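Local coordinates for protein peptide methionine sulfoxide reductase MsrA (Corynebacterium diphtheriae, PDB 4D7L) that reduces methionine S-sulfoxide, free or within proteins, back to methionine and so probably repairs proteins damaged by oxidation, at residues T124-T127 with F128-V132; K134-A138 with H139-Q143; G144-G148 with N149-T153; E167-A170 with Q171-R174. One frame throughout, in Å; residues are numbered along the deposited sequence. Where two conformers were deposited one is given.

Overall arrangement
The four contacts follow one another along the chain, each local. Interactions 1 and 2 share helix 128-137: the first is a polar capping box at its start, the second a histidine bond and a Met-Pro contact where the chain leaves its end. Both are partly buried. Interaction 3, a hairpin of backbone bonds on the surface, is the one beside Cys72, the predicted active-site residue; it touches interaction 2 through Gln147 and Gly148, bonded to Asp140 and Gln143. Interaction 4, one face buried and another charged, lies on helix 166-186 and meets interaction 1 through the Asp129-Arg172 salt bridge and Phe128. Interactions 1 and 3 lie on opposite sides of the chain's centre.

Interaction 1: T124-T127 with F128-V132; sequences TQVT and FDELV
Thr127 and Glu130 grip each other by two reciprocal hydrogen bonds, a capping box at the start of helix 128-137. Thr127 is the N-cap: its OG1 accepts from the backbone N of Glu130 at 3.0 Å, a fairly straight bond (160°). The hydroxyl can do this because it stands between its own backbone N and carbonyl carbon (chi1 69°), turned to the first turn of the helix. In return, Glu130 sends CG back beside its own backbone N (chi1 -71°) and runs extended beyond it, so that OE1 takes the N-H of Thr127 at 3.0 Å on the anti side of the carboxylate. Leu131 N to Thr127 O, 3.1 Å, adds a backbone bond of the opening turn. Water 1 gives a further hydrogen bond to Glu130 OE1 and one to the carbonyl O of Gln125, tying the carboxylate oxygen to the preceding loop. One N-H at the helix start and one just before it thus find side-chain acceptors. Val126 CG2 makes the apolar contact, 4.0 Å from Leu131 CD2, and also lies beside Glu130 OE1 at 3.6 Å. The cap closes the loop after strand 114-121, with Val126 and Leu131 resting on Tyr121 of that strand, while Phe128 and Val132 turn to strands 64-69 and 158-161 and to helix 166-186, where Asp129 forms a salt bridge with Arg172.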
loop_
_atom_site.group_PDB
_atom_site.type_symbol
_atom_site.label_atom_id
_atom_site.label_comp_id
_atom_site.label_asym_id
_atom_site.label_seq_id
_atom_site.Cartn_x
_atom_site.Cartn_y
_atom_site.Cartn_z
ATOM N N THR A 124 -9.656 -19.034 -0.788
ATOM C CA THR A 124 -10.109 -20.186 -0.024
ATOM C C THR A 124 -9.343 -20.278 1.286
ATOM O O THR A 124 -9.696 -21.071 2.149
ATOM C CB THR A 124 -9.940 -21.517 -0.788
ATOM O OG1 THR A 124 -8.542 -21.797 -0.954
ATOM C CG2 THR A 124 -10.621 -21.465 -2.160
ATOM N N GLN A 125 -8.304 -19.461 1.445
ATOM C CA GLN A 125 -7.488 -19.504 2.660
ATOM C C GLN A 125 -7.600 -18.232 3.508
ATOM O O GLN A 125 -7.546 -18.287 4.729
ATOM C CB GLN A 125 -6.020 -19.727 2.298
ATOM C CG GLN A 125 -5.745 -21.029 1.586
ATOM C CD GLN A 125 -4.287 -21.153 1.212
ATOM O OE1 GLN A 125 -3.412 -21.104 2.075
ATOM N NE2 GLN A 125 -4.013 -21.278 -0.084
ATOM N N VAL A 126 -7.759 -17.092 2.853
ATOM C CA VAL A 126 -7.947 -15.821 3.548
ATOM C C VAL A 126 -8.920 -14.998 2.718
ATOM O O VAL A 126 -8.869 -15.054 1.494
ATOM C CB VAL A 126 -6.592 -15.053 3.747
ATOM C CG1 VAL A 126 -5.973 -14.607 2.398
ATOM C CG2 VAL A 126 -6.792 -13.827 4.632
ATOM N N THR A 127 -9.826 -14.257 3.358
ATOM C CA THR A 127 -10.834 -13.536 2.587
ATOM C C THR A 127 -10.486 -12.054 2.382
ATOM O O THR A 127 -9.667 -11.481 3.102
ATOM C CB THR A 127 -12.225 -13.604 3.240
ATOM O OG1 THR A 127 -12.219 -12.851 4.454
ATOM C CG2 THR A 127 -12.625 -15.064 3.537
ATOM N N PHE A 128 -11.125 -11.451 1.387
ATOM C CA PHE A 128 -11.081 -10.004 1.196
ATOM C C PHE A 128 -11.354 -9.255 2.498
ATOM O O PHE A 128 -10.598 -8.352 2.891
ATOM C CB PHE A 128 -12.113 -9.604 0.148
ATOM C CG PHE A 128 -12.137 -8.133 -0.142
ATOM C CD1 PHE A 128 -11.295 -7.591 -1.102
ATOM C CD2 PHE A 128 -13.030 -7.290 0.518
ATOM C CE1 PHE A 128 -11.319 -6.224 -1.384
ATOM C CE2 PHE A 128 -13.070 -5.917 0.242
ATOM C CZ PHE A 128 -12.204 -5.380 -0.705
ATOM N N ASP A 129 -12.429 -9.659 3.177
ATOM C CA ASP A 129 -12.848 -9.045 4.436
ATOM C C ASP A 129 -11.720 -9.112 5.479
ATOM O O ASP A 129 -11.433 -8.129 6.149
ATOM C CB ASP A 129 -14.090 -9.756 4.992
ATOM C CG ASP A 129 -15.327 -9.592 4.110
ATOM O OD1 ASP A 129 -15.306 -8.800 3.137
ATOM O OD2 ASP A 129 -16.310 -10.317 4.360
ATOM N N GLU A 130 -11.096 -10.282 5.608
ATOM C CA GLU A 130 -10.024 -10.463 6.588
ATOM C C GLU A 130 -8.820 -9.576 6.296
ATOM O O GLU A 130 -8.170 -9.070 7.217
ATOM C CB GLU A 130 -9.595 -11.937 6.631
ATOM C CG GLU A 130 -10.661 -12.822 7.273
ATOM C CD GLU A 130 -10.282 -14.299 7.331
ATOM O OE1 GLU A 130 -9.748 -14.838 6.340
ATOM O OE2 GLU A 130 -10.550 -14.925 8.373
ATOM N N LEU A 131 -8.507 -9.396 5.017
ATOM C CA LEU A 131 -7.355 -8.577 4.651
ATOM C C LEU A 131 -7.651 -7.097 4.901
ATOM O O LEU A 131 -6.762 -6.341 5.302
ATOM C CB LEU A 131 -6.963 -8.822 3.178
ATOM C CG LEU A 131 -6.380 -10.228 2.913
ATOM C CD1 LEU A 131 -6.188 -10.450 1.433
ATOM C CD2 LEU A 131 -5.030 -10.369 3.630
ATOM N N VAL A 132 -8.888 -6.671 4.656
ATOM C CA VAL A 132 -9.238 -5.281 4.984
ATOM C C VAL A 132 -9.110 -5.039 6.485
ATOM O O VAL A 132 -8.544 -4.026 6.926
ATOM C CB VAL A 132 -10.676 -4.904 4.499
ATOM C CG1 VAL A 132 -11.090 -3.533 5.037
ATOM C CG2 VAL A 132 -10.748 -4.908 2.961
HETATM O O HOH W 1 -7.465 -16.710 7.088
#

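Interaction 2: K134-A138 with H139-Q143; sequences KAMEA and HDPTQ. With PGE (triethylene glycol), chain J.
The His139 imidazole meets the carbonyl O of Ala135 near the edge of its ring, and Pro141 N lies over one face, 3.9 Å above the plane and offset toward the rim. At that edge ND1 donates to Ala135 O at 2.8 Å, a bent bond (140°) with the oxygen 17° out of the ring plane; the donor stands above the carbonyl plane. With chi1 at 76°, CG is tucked over the backbone between N and C, which swings ND1 back to the helix. Ala138 N, 3.1 Å from Ala135 O, reaches the same oxygen from the opposite face of its plane, so two donors hold one carbonyl near the end of helix 128-137. The histidine thus takes up a helix-end acceptor, and its NE2 pairs with Ser157 OG; His139 N is buried without a partner in the model. The ring lies about 10 Å, side chain to side chain, from Cys72, the predicted active-site residue. An Asx turn follows: Asp140 OD1 accepts from both the N and the OG1 of Thr142, the latter at 2.6 Å. In the conformer given, Met136, bent at chi2 and chi3, brings CE 3.6 Å from Pro141 CG; a second was deposited, so this contact is less certain. Val177 and Leu184 of helix 166-186 pack on Met136 and Pro141. A triethylene glycol, probably from the crystallisation liquor, donates through O1 to His139 O at 2.9 Å.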
loop_
_atom_site.group_PDB
_atom_site.type_symbol
_atom_site.label_atom_id
_atom_site.label_comp_id
_atom_site.label_asym_id
_atom_site.label_seq_id
_atom_site.Cartn_x
_atom_site.Cartn_y
_atom_site.Cartn_z
ATOM N N LYS A 134 -7.246 -6.685 8.591
ATOM C CA LYS A 134 -5.833 -6.723 8.955
ATOM C C LYS A 134 -5.157 -5.384 8.664
ATOM O O LYS A 134 -4.397 -4.878 9.479
ATOM C CB LYS A 134 -5.097 -7.831 8.209
ATOM C CG LYS A 134 -3.709 -8.076 8.788
ATOM C CD LYS A 134 -3.028 -9.221 8.090
ATOM C CE LYS A 134 -2.842 -10.400 9.010
ATOM N NZ LYS A 134 -1.581 -10.286 9.795
ATOM N N ALA A 135 -5.445 -4.812 7.502
ATOM C CA ALA A 135 -4.920 -3.483 7.172
ATOM C C ALA A 135 -5.381 -2.421 8.172
ATOM O O ALA A 135 -4.577 -1.609 8.642
ATOM C CB ALA A 135 -5.331 -3.088 5.794
ATOM N N MET A 136 -6.681 -2.403 8.470
ATOM C CA MET A 136 -7.244 -1.422 9.406
ATOM C C MET A 136 -6.567 -1.507 10.776
ATOM O O MET A 136 -6.271 -0.484 11.403
ATOM C CB MET A 136 -8.760 -1.613 9.567
ATOM C CG MET A 136 -9.573 -0.941 8.464
ATOM S SD MET A 136 -9.420 0.866 8.454
ATOM C CE MET A 136 -10.541 1.350 9.764
ATOM N N GLU A 137 -6.321 -2.724 11.243
ATOM C CA GLU A 137 -5.774 -2.918 12.584
ATOM C C GLU A 137 -4.257 -2.712 12.618
ATOM O O GLU A 137 -3.643 -2.691 13.690
ATOM C CB GLU A 137 -6.155 -4.305 13.111
ATOM C CG GLU A 137 -7.672 -4.459 13.284
ATOM C CD GLU A 137 -8.091 -5.778 13.918
ATOM O OE1 GLU A 137 -7.282 -6.722 13.927
ATOM O OE2 GLU A 137 -9.237 -5.864 14.412
ATOM N N ALA A 138 -3.655 -2.557 11.443
ATOM C CA ALA A 138 -2.207 -2.370 11.360
ATOM C C ALA A 138 -1.740 -0.919 11.245
ATOM O O ALA A 138 -0.539 -0.678 11.176
ATOM C CB ALA A 138 -1.654 -3.156 10.186
ATOM N N HIS A 139 -2.654 0.050 11.207
ATOM C CA HIS A 139 -2.212 1.435 11.111
ATOM C C HIS A 139 -3.301 2.329 11.683
ATOM O O HIS A 139 -4.353 1.840 12.068
ATOM C CB HIS A 139 -1.877 1.811 9.652
ATOM C CG HIS A 139 -3.072 2.042 8.783
ATOM N ND1 HIS A 139 -4.068 1.104 8.623
ATOM C CD2 HIS A 139 -3.425 3.102 8.009
ATOM C CE1 HIS A 139 -4.995 1.585 7.807
ATOM N NE2 HIS A 139 -4.633 2.797 7.428
ATOM N N ASP A 140 -3.040 3.629 11.734
ATOM C CA ASP A 140 -4.034 4.599 12.147
ATOM C C ASP A 140 -4.658 5.182 10.888
ATOM O O ASP A 140 -3.984 5.926 10.135
ATOM C CB ASP A 140 -3.386 5.693 12.995
ATOM C CG ASP A 140 -4.394 6.723 13.514
ATOM O OD1 ASP A 140 -5.517 6.818 12.997
ATOM O OD2 ASP A 140 -4.050 7.424 14.472
ATOM N N PRO A 141 -5.916 4.823 10.625
ATOM C CA PRO A 141 -6.530 5.241 9.360
ATOM C C PRO A 141 -7.203 6.617 9.457
ATOM O O PRO A 141 -8.107 6.883 8.670
ATOM C CB PRO A 141 -7.574 4.164 9.117
ATOM C CG PRO A 141 -8.063 3.858 10.555
ATOM C CD PRO A 141 -6.816 3.942 11.410
ATOM N N THR A 142 -6.798 7.454 10.412
ATOM C CA THR A 142 -7.456 8.745 10.607
ATOM C C THR A 142 -6.513 9.929 10.420
ATOM O O THR A 142 -6.899 11.076 10.698
ATOM C CB THR A 142 -8.055 8.871 12.037
ATOM O OG1 THR A 142 -6.974 8.964 12.989
ATOM C CG2 THR A 142 -8.979 7.664 12.383
ATOM N N GLN A 143 -5.294 9.673 9.953
ATOM C CA GLN A 143 -4.266 10.712 9.984
ATOM C C GLN A 143 -4.093 11.533 8.702
ATOM O O GLN A 143 -3.305 12.471 8.683
ATOM C CB GLN A 143 -2.915 10.094 10.358
ATOM C CG GLN A 143 -2.953 9.411 11.730
ATOM C CD GLN A 143 -1.575 8.988 12.188
ATOM O OE1 GLN A 143 -0.646 8.941 11.396
ATOM N NE2 GLN A 143 -1.431 8.707 13.475
HETATM C C1 PGE J . -7.896 1.312 13.552
HETATM O O1 PGE J . -6.530 1.398 13.928
HETATM C C2 PGE J . -8.429 -0.045 13.963
HETATM O O2 PGE J . -8.407 -0.128 15.373
#

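Interaction 3: G144-G148 with N149-T153; sequences GYRQG and NDTGT. With PGE (triethylene glycol), chain M.
Residues 145-148 and 149-153 run antiparallel as a hairpin closed by a type II' turn from Gln147 to Asp150, in which Gly148 takes a positive phi (59°). Gln147 and Asp150 form the hydrogen-bonded pair, Gln147 N to Asp150 O at 2.8 Å and Asp150 N to Gln147 O at 2.9 Å; beyond the non-hydrogen-bonded pair of Arg146 and Thr151, Gly152 N reaches Tyr145 O. At the open end Thr153 CG2 lies over one face of the Tyr145 ring, a CH-pi contact 3.8 Å from the centroid and 16° off the normal. Arg146 bends at chi3 (83°), which brings NH1 back to Gly148 O at 3.0 Å, bracing the turn from the side of Thr151. Asp150 projects from the face it shares with Gln147, opposite Arg146 and Thr151, with CB 3.4 Å from Gln147 O. A triethylene glycol, probably from the crystallisation liquor, donates through O1 to Asp150 OD1 at 2.7 Å and accepts at O2 from Thr151 N. The Asp150 side chain lies about 4 Å from that of Cys72, the predicted active-site residue. The hairpin is tied to the loop after helix 128-137 by Gln147 NE2 with Asp140 O and Gly148 N with Gln143 OE1.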
loop_
_atom_site.group_PDB
_atom_site.type_symbol
_atom_site.label_atom_id
_atom_site.label_comp_id
_atom_site.label_asym_id
_atom_site.label_seq_id
_atom_site.Cartn_x
_atom_site.Cartn_y
_atom_site.Cartn_z
ATOM N N GLY A 144 -4.840 11.219 7.656
ATOM C CA GLY A 144 -4.781 12.037 6.461
ATOM C C GLY A 144 -3.478 11.824 5.707
ATOM O O GLY A 144 -3.149 10.697 5.352
ATOM N N TYR A 145 -2.741 12.900 5.435
ATOM C CA TYR A 145 -1.530 12.789 4.594
ATOM C C TYR A 145 -0.284 12.553 5.449
ATOM O O TYR A 145 0.676 13.331 5.421
ATOM C CB TYR A 145 -1.358 14.046 3.745
ATOM C CG TYR A 145 -2.489 14.282 2.772
ATOM C CD1 TYR A 145 -3.135 13.217 2.146
ATOM C CD2 TYR A 145 -2.948 15.571 2.522
ATOM C CE1 TYR A 145 -4.179 13.435 1.251
ATOM C CE2 TYR A 145 -4.001 15.802 1.626
ATOM C CZ TYR A 145 -4.603 14.736 0.997
ATOM O OH TYR A 145 -5.649 14.972 0.125
ATOM N N ARG A 146 -0.313 11.451 6.193
ATOM C CA ARG A 146 0.686 11.156 7.207
ATOM C C ARG A 146 0.409 9.761 7.739
ATOM O O ARG A 146 -0.745 9.346 7.778
ATOM C CB ARG A 146 0.614 12.185 8.343
ATOM C CG ARG A 146 1.415 11.865 9.586
ATOM C CD ARG A 146 1.330 13.019 10.581
ATOM N NE ARG A 146 0.114 12.966 11.390
ATOM C CZ ARG A 146 0.010 12.311 12.541
ATOM N NH1 ARG A 146 1.056 11.646 13.034
ATOM N NH2 ARG A 146 -1.134 12.331 13.214
ATOM N N GLN A 147 1.453 9.039 8.136
ATOM C CA GLN A 147 1.269 7.887 9.013
ATOM C C GLN A 147 2.385 7.928 10.038
ATOM O O GLN A 147 3.545 7.791 9.676
ATOM C CB GLN A 147 1.278 6.556 8.231
ATOM C CG GLN A 147 1.048 5.315 9.136
ATOM C CD GLN A 147 -0.341 5.281 9.796
ATOM O OE1 GLN A 147 -0.500 4.737 10.887
ATOM N NE2 GLN A 147 -1.349 5.836 9.124
ATOM N N GLY A 148 2.039 8.154 11.309
ATOM C CA GLY A 148 3.040 8.306 12.350
ATOM C C GLY A 148 3.970 9.465 12.043
ATOM O O GLY A 148 3.515 10.571 11.765
ATOM N N ASN A 149 5.277 9.210 12.029
ATOM C CA ASN A 149 6.230 10.280 11.752
ATOM C C ASN A 149 6.541 10.383 10.263
ATOM O O ASN A 149 7.428 11.128 9.868
ATOM C CB ASN A 149 7.537 10.097 12.551
ATOM C CG ASN A 149 7.355 10.367 14.040
ATOM O OD1 ASN A 149 7.604 9.504 14.868
ATOM N ND2 ASN A 149 6.892 11.557 14.375
ATOM N N ASP A 150 5.835 9.615 9.439
ATOM C CA ASP A 150 5.970 9.768 7.981
ATOM C C ASP A 150 4.940 10.758 7.429
ATOM O O ASP A 150 3.754 10.424 7.296
ATOM C CB ASP A 150 5.799 8.430 7.269
ATOM C CG ASP A 150 6.965 7.470 7.523
ATOM O OD1 ASP A 150 8.136 7.897 7.469
ATOM O OD2 ASP A 150 6.697 6.283 7.777
ATOM N N THR A 151 5.392 11.963 7.105
ATOM C CA THR A 151 4.493 12.990 6.577
ATOM C C THR A 151 4.550 13.023 5.049
ATOM O O THR A 151 5.629 12.979 4.479
ATOM C CB THR A 151 4.869 14.390 7.130
ATOM O OG1 THR A 151 4.719 14.391 8.551
ATOM C CG2 THR A 151 3.964 15.435 6.558
ATOM N N GLY A 152 3.397 13.110 4.392
ATOM C CA GLY A 152 3.365 13.221 2.941
ATOM C C GLY A 152 2.135 12.539 2.392
ATOM O O GLY A 152 1.629 11.572 2.974
ATOM N N THR A 153 1.644 13.011 1.255
ATOM C CA THR A 153 0.497 12.353 0.640
ATOM C C THR A 153 0.798 10.918 0.236
ATOM O O THR A 153 -0.122 10.118 0.066
ATOM C CB THR A 153 0.036 13.117 -0.607
ATOM O OG1 THR A 153 1.144 13.208 -1.512
ATOM C CG2 THR A 153 -0.428 14.523 -0.195
HETATM C C1 PGE M . 8.835 11.013 5.688
HETATM O O1 PGE M . 9.300 10.159 6.723
HETATM C C2 PGE M . 8.864 12.471 6.111
HETATM O O2 PGE M . 8.131 12.678 7.315
#

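Interaction 4: E167-A170 with Q171-R174; sequences EQQA and QRAR
Glu167 and Arg174 reach for each other across two turns of helix 166-186 and form a salt bridge, Glu167 OE2 to Arg174 NH1, of 3.3 Å. As a hydrogen bond it is weak by length though nearly straight (167°), and the carboxylate and guanidinium planes are only 16° apart. Glu167 brings its carboxylate round by bending at chi2 (49°). The same NH1 also donates to Gln171 OE1 at 3.2 Å, within the guanidinium plane, and water 2 bridges the other two ends, giving to Glu167 OE1 at 2.8 Å and accepting from Arg174 NH2 at 2.7 Å. This is the conformer of Glu167 given; a second was deposited, so the bridge and the water link may be partial. Alpha-helical backbone bonds bind the two halves: the N-H groups of residues 171 to 174 each go to the carbonyl four residues earlier, Ala173 N to Gln169 O being 2.8 Å. By van der Waals packing, Arg174 CG lies 3.3 Å from Ala170 O, and Ala170 lies over one face of the guanidinium, its CB 3.9 Å from NH2. Ala170 and Ala173 face strand 195-198, and this helix is the crossover of the beta-alpha-beta unit between strands 158-161 and 195-198. Two in-plane acceptors on NH1, with a water and Ile196 O on NH2, hold the guanidinium flat and fix its rotation, while the long, weak ion pair suggests a modest electrostatic gain.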
loop_
_atom_site.group_PDB
_atom_site.type_symbol
_atom_site.label_atom_id
_atom_site.label_comp_id
_atom_site.label_asym_id
_atom_site.label_seq_id
_atom_site.Cartn_x
_atom_site.Cartn_y
_atom_site.Cartn_z
ATOM N N GLU A 167 -15.964 -2.906 -8.026
ATOM C CA GLU A 167 -16.796 -1.886 -7.388
ATOM C C GLU A 167 -17.587 -2.465 -6.214
ATOM O O GLU A 167 -17.767 -1.795 -5.200
ATOM C CB GLU A 167 -17.741 -1.224 -8.401
ATOM C CG GLU A 167 -18.722 -0.217 -7.777
ATOM C CD GLU A 167 -18.049 0.802 -6.848
ATOM O OE1 GLU A 167 -16.972 1.337 -7.199
ATOM O OE2 GLU A 167 -18.599 1.061 -5.754
ATOM N N GLN A 168 -18.051 -3.707 -6.339
ATOM C CA GLN A 168 -18.706 -4.363 -5.217
ATOM C C GLN A 168 -17.729 -4.567 -4.053
ATOM O O GLN A 168 -18.099 -4.388 -2.879
ATOM C CB GLN A 168 -19.297 -5.719 -5.630
ATOM C CG GLN A 168 -20.470 -5.630 -6.595
ATOM C CD GLN A 168 -20.064 -5.238 -8.024
ATOM O OE1 GLN A 168 -18.878 -5.225 -8.379
ATOM N NE2 GLN A 168 -21.060 -4.905 -8.847
ATOM N N GLN A 169 -16.490 -4.951 -4.368
ATOM C CA GLN A 169 -15.480 -5.108 -3.324
ATOM C C GLN A 169 -15.166 -3.752 -2.670
ATOM O O GLN A 169 -14.958 -3.672 -1.456
ATOM C CB GLN A 169 -14.214 -5.738 -3.901
ATOM C CG GLN A 169 -14.434 -7.143 -4.471
ATOM C CD GLN A 169 -14.478 -8.230 -3.418
ATOM O OE1 GLN A 169 -15.428 -8.329 -2.642
ATOM N NE2 GLN A 169 -13.438 -9.062 -3.392
ATOM N N ALA A 170 -15.129 -2.678 -3.459
ATOM C CA ALA A 170 -14.912 -1.350 -2.872
ATOM C C ALA A 170 -16.046 -1.017 -1.891
ATOM O O ALA A 170 -15.820 -0.540 -0.776
ATOM C CB ALA A 170 -14.818 -0.290 -3.951
ATOM N N GLN A 171 -17.273 -1.307 -2.292
ATOM C CA GLN A 171 -18.397 -1.055 -1.399
ATOM C C GLN A 171 -18.270 -1.893 -0.127
ATOM O O GLN A 171 -18.553 -1.448 0.987
ATOM C CB GLN A 171 -19.720 -1.358 -2.120
ATOM C CG GLN A 171 -20.941 -0.920 -1.315
ATOM C CD GLN A 171 -20.803 0.506 -0.769
ATOM O OE1 GLN A 171 -20.285 1.414 -1.443
ATOM N NE2 GLN A 171 -21.274 0.704 0.457
ATOM N N ARG A 172 -17.810 -3.119 -0.298
ATOM C CA ARG A 172 -17.612 -3.997 0.826
ATOM C C ARG A 172 -16.530 -3.453 1.788
ATOM O O ARG A 172 -16.686 -3.489 3.006
ATOM C CB ARG A 172 -17.286 -5.377 0.273
ATOM C CG ARG A 172 -17.142 -6.442 1.243
ATOM C CD ARG A 172 -17.313 -7.778 0.529
ATOM N NE ARG A 172 -17.478 -8.806 1.528
ATOM C CZ ARG A 172 -18.620 -9.418 1.802
ATOM N NH1 ARG A 172 -19.722 -9.160 1.096
ATOM N NH2 ARG A 172 -18.637 -10.324 2.772
ATOM N N ALA A 173 -15.437 -2.930 1.242
ATOM C CA ALA A 173 -14.393 -2.344 2.078
ATOM C C ALA A 173 -14.929 -1.124 2.829
ATOM O O ALA A 173 -14.656 -0.925 4.025
ATOM C CB ALA A 173 -13.182 -1.984 1.225
ATOM N N ARG A 174 -15.720 -0.303 2.142
ATOM C CA ARG A 174 -16.321 0.842 2.808
ATOM C C ARG A 174 -17.175 0.414 4.001
ATOM O O ARG A 174 -17.163 1.093 5.032
ATOM C CB ARG A 174 -17.160 1.668 1.830
ATOM C CG ARG A 174 -16.297 2.352 0.748
ATOM C CD ARG A 174 -17.148 3.187 -0.227
ATOM N NE ARG A 174 -16.315 3.559 -1.381
ATOM C CZ ARG A 174 -16.538 3.140 -2.618
ATOM N NH1 ARG A 174 -17.582 2.356 -2.861
ATOM N NH2 ARG A 174 -15.719 3.501 -3.606
HETATM O O HOH W 2 -16.175 3.788 -6.218
#